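Local coordinates for protein putative oxidoreductase molybdopterin-binding subunit (Sulfolobus tokodaii, PDB 4ZOH) that probably serves as the molybdenum-cofactor-binding subunit of an oxidoreductase of the aldehyde oxidase and xanthine dehydrogenase family, carrying a pterin cytosine dinucleotide, at residues A[500-512]-A[541-555]. Numbering follows the deposited sequence.
Sequences KLKDKLIEIGAKI and IVKNAFKMGESLDTT
Ile508 supplies the apolar centre of this contact: its CD1 reaches Ala545 CB at 3.7 Å and also touches Leu552 CD2, while its other branch, CG2, lies against Ile541 CG2. Leu505 meets Ile541 about at right angles, CD2 against CG2. Ile541, with CG1 anti to its carbonyl carbon (chi1 -72°), lays CG1 and CD1 over the bare CA of Gly509, where a CB would be tight against Ile541 CD1. Farther along, Ile512 CD1 rests on Asn544 CB, 3.6 Å away.

Lys504, bent at chi2, chi3 and chi4, slides past Leu552 in the opposite direction, sets CE 3.2 Å from Ser551 O and leaves NZ against Thr554 CB, a contact rather than a hydrogen bond; an alanine here would probably strip cover from Leu552 CD2, Ser551 O and Thr554. Lys500 NZ gives a weak hydrogen bond to Thr555 O (3.0 Å).

Gly549, at positive phi, completes a Schellman motif that ends helix 538-547 and turns the chain into strand 553-559. That strand, outermost within this chain in a mixed sheet, pairs with strand 420-427, and helix 486-512 packs across this helix-turn-strand unit beside the second subunit, whose Glu476 hydrogen-bonds Ser551.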
loop_
_atom_site.group_PDB
_atom_site.type_symbol
_atom_site.label_atom_id
_atom_site.label_comp_id
_atom_site.label_asym_id
_atom_site.label_seq_id
_atom_site.Cartn_x
_atom_site.Cartn_y
_atom_site.Cartn_z
ATOM N N LYS A 500 12.942 -21.400 -24.329
ATOM C CA LYS A 500 14.222 -20.654 -24.234
ATOM C C LYS A 500 14.930 -20.970 -22.927
ATOM O O LYS A 500 16.142 -21.212 -22.929
ATOM C CB LYS A 500 14.044 -19.135 -24.321
ATOM C CG LYS A 500 13.697 -18.577 -25.691
ATOM C CD LYS A 500 14.431 -17.242 -25.875
ATOM C CE LYS A 500 13.750 -16.334 -26.884
ATOM N NZ LYS A 500 12.761 -15.471 -26.185
ATOM N N LEU A 501 14.170 -20.982 -21.823
ATOM C CA LEU A 501 14.735 -21.322 -20.525
ATOM C C LEU A 501 15.309 -22.747 -20.515
ATOM O O LEU A 501 16.394 -22.960 -20.008
ATOM C CB LEU A 501 13.747 -21.115 -19.336
ATOM C CG LEU A 501 14.345 -21.608 -18.014
ATOM C CD1 LEU A 501 15.640 -20.872 -17.611
ATOM C CD2 LEU A 501 13.322 -21.583 -16.902
ATOM N N LYS A 502 14.555 -23.697 -21.049
ATOM C CA LYS A 502 14.979 -25.105 -21.068
ATOM C C LYS A 502 16.267 -25.271 -21.921
ATOM O O LYS A 502 17.233 -25.905 -21.480
ATOM C CB LYS A 502 13.840 -25.956 -21.636
ATOM C CG LYS A 502 14.029 -27.471 -21.507
ATOM C CD LYS A 502 13.081 -28.197 -22.434
ATOM C CE LYS A 502 13.384 -29.686 -22.456
ATOM N NZ LYS A 502 12.683 -30.331 -23.600
ATOM N N ASP A 503 16.256 -24.678 -23.116
ATOM C CA ASP A 503 17.432 -24.629 -23.980
ATOM C C ASP A 503 18.645 -24.065 -23.286
ATOM O O ASP A 503 19.772 -24.566 -23.491
ATOM C CB ASP A 503 17.186 -23.813 -25.263
ATOM C CG ASP A 503 16.134 -24.423 -26.142
ATOM O OD1 ASP A 503 15.578 -23.690 -27.016
ATOM O OD2 ASP A 503 15.832 -25.631 -25.926
ATOM N N LYS A 504 18.429 -23.035 -22.462
ATOM C CA LYS A 504 19.545 -22.424 -21.724
ATOM C C LYS A 504 20.020 -23.324 -20.607
ATOM O O LYS A 504 21.232 -23.415 -20.356
ATOM C CB LYS A 504 19.186 -21.031 -21.221
ATOM C CG LYS A 504 20.369 -20.071 -21.074
ATOM C CD LYS A 504 19.925 -18.632 -21.373
ATOM C CE LYS A 504 18.644 -18.273 -20.602
ATOM N NZ LYS A 504 17.526 -17.779 -21.448
ATOM N N LEU A 505 19.089 -23.992 -19.923
ATOM C CA LEU A 505 19.457 -24.882 -18.817
ATOM C C LEU A 505 20.296 -26.057 -19.394
ATOM O O LEU A 505 21.274 -26.502 -18.752
ATOM C CB LEU A 505 18.215 -25.447 -18.102
ATOM C CG LEU A 505 17.291 -24.604 -17.195
ATOM C CD1 LEU A 505 16.062 -25.416 -16.779
ATOM C CD2 LEU A 505 18.062 -24.152 -15.974
ATOM N N ILE A 506 19.892 -26.529 -20.584
ATOM C CA ILE A 506 20.611 -27.577 -21.350
ATOM C C ILE A 506 22.079 -27.209 -21.633
ATOM O O ILE A 506 23.012 -27.959 -21.249
ATOM C CB ILE A 506 19.841 -28.047 -22.614
ATOM C CG1 ILE A 506 18.706 -28.993 -22.186
ATOM C CG2 ILE A 506 20.782 -28.802 -23.567
ATOM C CD1 ILE A 506 17.663 -29.280 -23.247
ATOM N N GLU A 507 22.301 -26.064 -22.249
ATOM C CA GLU A 507 23.677 -25.708 -22.565
ATOM C C GLU A 507 24.590 -25.424 -21.357
ATOM O O GLU A 507 25.780 -25.802 -21.381
ATOM C CB GLU A 507 23.755 -24.649 -23.633
ATOM C CG GLU A 507 23.030 -23.364 -23.345
ATOM C CD GLU A 507 23.637 -22.234 -24.144
ATOM O OE1 GLU A 507 22.941 -21.235 -24.429
ATOM O OE2 GLU A 507 24.828 -22.363 -24.492
ATOM N N ILE A 508 24.040 -24.834 -20.289
ATOM C CA ILE A 508 24.821 -24.681 -19.046
ATOM C C ILE A 508 25.162 -26.079 -18.477
ATOM O O ILE A 508 26.315 -26.344 -18.074
ATOM C CB ILE A 508 24.130 -23.716 -18.039
ATOM C CG1 ILE A 508 24.094 -22.312 -18.653
ATOM C CG2 ILE A 508 24.877 -23.639 -16.710
ATOM C CD1 ILE A 508 22.893 -21.493 -18.280
ATOM N N GLY A 509 24.155 -26.965 -18.474
ATOM C CA GLY A 509 24.312 -28.371 -18.074
ATOM C C GLY A 509 25.374 -29.065 -18.932
ATOM O O GLY A 509 26.230 -29.755 -18.395
ATOM N N ALA A 510 25.313 -28.849 -20.246
ATOM C CA ALA A 510 26.278 -29.377 -21.225
ATOM C C ALA A 510 27.680 -28.846 -20.922
ATOM O O ALA A 510 28.592 -29.647 -20.696
ATOM C CB ALA A 510 25.855 -29.030 -22.648
ATOM N N LYS A 511 27.837 -27.513 -20.875
ATOM C CA LYS A 511 29.072 -26.882 -20.387
ATOM C C LYS A 511 29.639 -27.499 -19.108
ATOM O O LYS A 511 30.812 -27.859 -19.093
ATOM C CB LYS A 511 28.914 -25.381 -20.201
ATOM C CG LYS A 511 29.373 -24.543 -21.371
ATOM C CD LYS A 511 29.847 -23.198 -20.866
ATOM C CE LYS A 511 29.305 -22.078 -21.744
ATOM N NZ LYS A 511 30.175 -20.868 -21.702
ATOM N N ILE A 512 28.819 -27.666 -18.066
ATOM C CA ILE A 512 29.256 -28.296 -16.817
ATOM C C ILE A 512 29.721 -29.775 -16.983
ATOM O O ILE A 512 30.591 -30.251 -16.250
ATOM C CB ILE A 512 28.176 -28.156 -15.714
ATOM C CG1 ILE A 512 27.856 -26.667 -15.444
ATOM C CG2 ILE A 512 28.562 -28.882 -14.419
ATOM C CD1 ILE A 512 26.566 -26.439 -14.674
ATOM N N ILE A 541 22.784 -26.435 -11.822
ATOM C CA ILE A 541 22.854 -25.694 -13.082
ATOM C C ILE A 541 22.661 -24.163 -12.852
ATOM O O ILE A 541 23.378 -23.313 -13.438
ATOM C CB ILE A 541 21.841 -26.248 -14.133
ATOM C CG1 ILE A 541 22.285 -27.640 -14.683
ATOM C CG2 ILE A 541 21.666 -25.279 -15.298
ATOM C CD1 ILE A 541 21.221 -28.321 -15.519
ATOM N N VAL A 542 21.673 -23.852 -12.000
ATOM C CA VAL A 542 21.229 -22.491 -11.743
ATOM C C VAL A 542 22.375 -21.770 -11.021
ATOM O O VAL A 542 22.813 -20.723 -11.461
ATOM C CB VAL A 542 19.946 -22.475 -10.917
ATOM C CG1 VAL A 542 19.668 -21.051 -10.395
ATOM C CG2 VAL A 542 18.755 -22.986 -11.728
ATOM N N LYS A 543 22.899 -22.326 -9.930
ATOM C CA LYS A 543 24.040 -21.644 -9.240
ATOM C C LYS A 543 25.286 -21.398 -10.099
ATOM O O LYS A 543 25.938 -20.321 -10.041
ATOM C CB LYS A 543 24.374 -22.343 -7.980
ATOM C CG LYS A 543 23.153 -22.425 -7.125
ATOM C CD LYS A 543 23.553 -22.903 -5.772
ATOM C CE LYS A 543 22.336 -22.968 -4.865
ATOM N NZ LYS A 543 22.898 -22.676 -3.543
ATOM N N ASN A 544 25.580 -22.386 -10.931
ATOM C CA ASN A 544 26.640 -22.273 -11.902
ATOM C C ASN A 544 26.331 -21.278 -13.002
ATOM O O ASN A 544 27.238 -20.639 -13.482
ATOM C CB ASN A 544 27.101 -23.667 -12.416
ATOM C CG ASN A 544 27.922 -24.406 -11.348
ATOM O OD1 ASN A 544 29.088 -24.051 -11.090
ATOM N ND2 ASN A 544 27.288 -25.369 -10.644
ATOM N N ALA A 545 25.072 -21.119 -13.396
ATOM C CA ALA A 545 24.769 -20.057 -14.372
ATOM C C ALA A 545 25.131 -18.658 -13.850
ATOM O O ALA A 545 25.650 -17.835 -14.590
ATOM C CB ALA A 545 23.307 -20.105 -14.822
ATOM N N PHE A 546 24.854 -18.410 -12.569
ATOM C CA PHE A 546 25.187 -17.164 -11.956
ATOM C C PHE A 546 26.724 -16.987 -11.871
ATOM O O PHE A 546 27.262 -15.931 -12.264
ATOM C CB PHE A 546 24.518 -17.073 -10.577
ATOM C CG PHE A 546 23.075 -16.593 -10.609
ATOM C CD1 PHE A 546 22.779 -15.221 -10.407
ATOM C CD2 PHE A 546 21.997 -17.488 -10.787
ATOM C CE1 PHE A 546 21.460 -14.750 -10.391
ATOM C CE2 PHE A 546 20.660 -17.026 -10.766
ATOM C CZ PHE A 546 20.385 -15.637 -10.576
ATOM N N LYS A 547 27.441 -18.008 -11.411
ATOM C CA LYS A 547 28.937 -17.954 -11.331
ATOM C C LYS A 547 29.600 -17.711 -12.693
ATOM O O LYS A 547 30.598 -17.042 -12.775
ATOM C CB LYS A 547 29.520 -19.224 -10.715
ATOM C CG LYS A 547 29.654 -19.200 -9.211
ATOM C CD LYS A 547 29.764 -20.629 -8.668
ATOM C CE LYS A 547 28.888 -20.766 -7.433
ATOM N NZ LYS A 547 29.311 -21.846 -6.511
ATOM N N MET A 548 29.016 -18.254 -13.745
ATOM C CA MET A 548 29.486 -18.081 -15.098
ATOM C C MET A 548 29.016 -16.781 -15.768
ATOM O O MET A 548 29.257 -16.582 -16.979
ATOM C CB MET A 548 28.990 -19.247 -15.938
ATOM C CG MET A 548 29.715 -20.575 -15.712
ATOM S SD MET A 548 28.768 -21.992 -16.355
ATOM C CE MET A 548 28.457 -21.496 -18.055
ATOM N N GLY A 549 28.349 -15.902 -15.006
ATOM C CA GLY A 549 27.751 -14.643 -15.559
ATOM C C GLY A 549 26.703 -14.902 -16.625
ATOM O O GLY A 549 26.610 -14.170 -17.569
ATOM N N GLU A 550 25.948 -15.982 -16.501
ATOM C CA GLU A 550 24.945 -16.343 -17.478
ATOM C C GLU A 550 23.518 -16.182 -16.879
ATOM O O GLU A 550 23.161 -16.844 -15.905
ATOM C CB GLU A 550 25.175 -17.792 -17.868
ATOM C CG GLU A 550 26.015 -17.967 -19.113
ATOM C CD GLU A 550 25.142 -17.836 -20.330
ATOM O OE1 GLU A 550 24.243 -18.714 -20.517
ATOM O OE2 GLU A 550 25.323 -16.826 -21.055
ATOM N N SER A 551 22.715 -15.309 -17.462
ATOM C CA SER A 551 21.415 -15.003 -16.915
ATOM C C SER A 551 20.348 -16.050 -17.306
ATOM O O SER A 551 20.250 -16.427 -18.468
ATOM C CB SER A 551 20.923 -13.637 -17.391
ATOM O OG SER A 551 19.567 -13.470 -16.980
ATOM N N LEU A 552 19.505 -16.417 -16.339
ATOM C CA LEU A 552 18.362 -17.308 -16.549
ATOM C C LEU A 552 17.052 -16.502 -16.367
ATOM O O LEU A 552 16.155 -16.868 -15.598
ATOM C CB LEU A 552 18.438 -18.466 -15.527
ATOM C CG LEU A 552 19.600 -19.477 -15.692
ATOM C CD1 LEU A 552 19.530 -20.530 -14.561
ATOM C CD2 LEU A 552 19.521 -20.152 -17.076
ATOM N N ASP A 553 16.993 -15.355 -17.010
ATOM C CA ASP A 553 15.796 -14.513 -16.999
ATOM C C ASP A 553 15.562 -14.280 -18.478
ATOM O O ASP A 553 16.396 -13.702 -19.128
ATOM C CB ASP A 553 16.079 -13.175 -16.257
ATOM C CG ASP A 553 14.796 -12.387 -15.942
ATOM O OD1 ASP A 553 13.875 -12.263 -16.803
ATOM O OD2 ASP A 553 14.660 -11.945 -14.788
ATOM N N THR A 554 14.442 -14.725 -19.020
ATOM C CA THR A 554 14.257 -14.598 -20.443
ATOM C C THR A 554 12.873 -14.135 -20.832
ATOM O O THR A 554 11.926 -14.426 -20.133
ATOM C CB THR A 554 14.746 -15.857 -21.236
ATOM O OG1 THR A 554 14.863 -15.485 -22.625
ATOM C CG2 THR A 554 13.830 -17.047 -21.070
ATOM N N THR A 555 12.787 -13.354 -21.892
ATOM C CA THR A 555 11.534 -12.751 -22.318
ATOM C C THR A 555 11.292 -13.132 -23.756
ATOM O O THR A 555 12.185 -13.018 -24.590
ATOM C CB THR A 555 11.577 -11.196 -22.144
ATOM O OG1 THR A 555 11.688 -10.892 -20.744
ATOM C CG2 THR A 555 10.326 -10.536 -22.673
#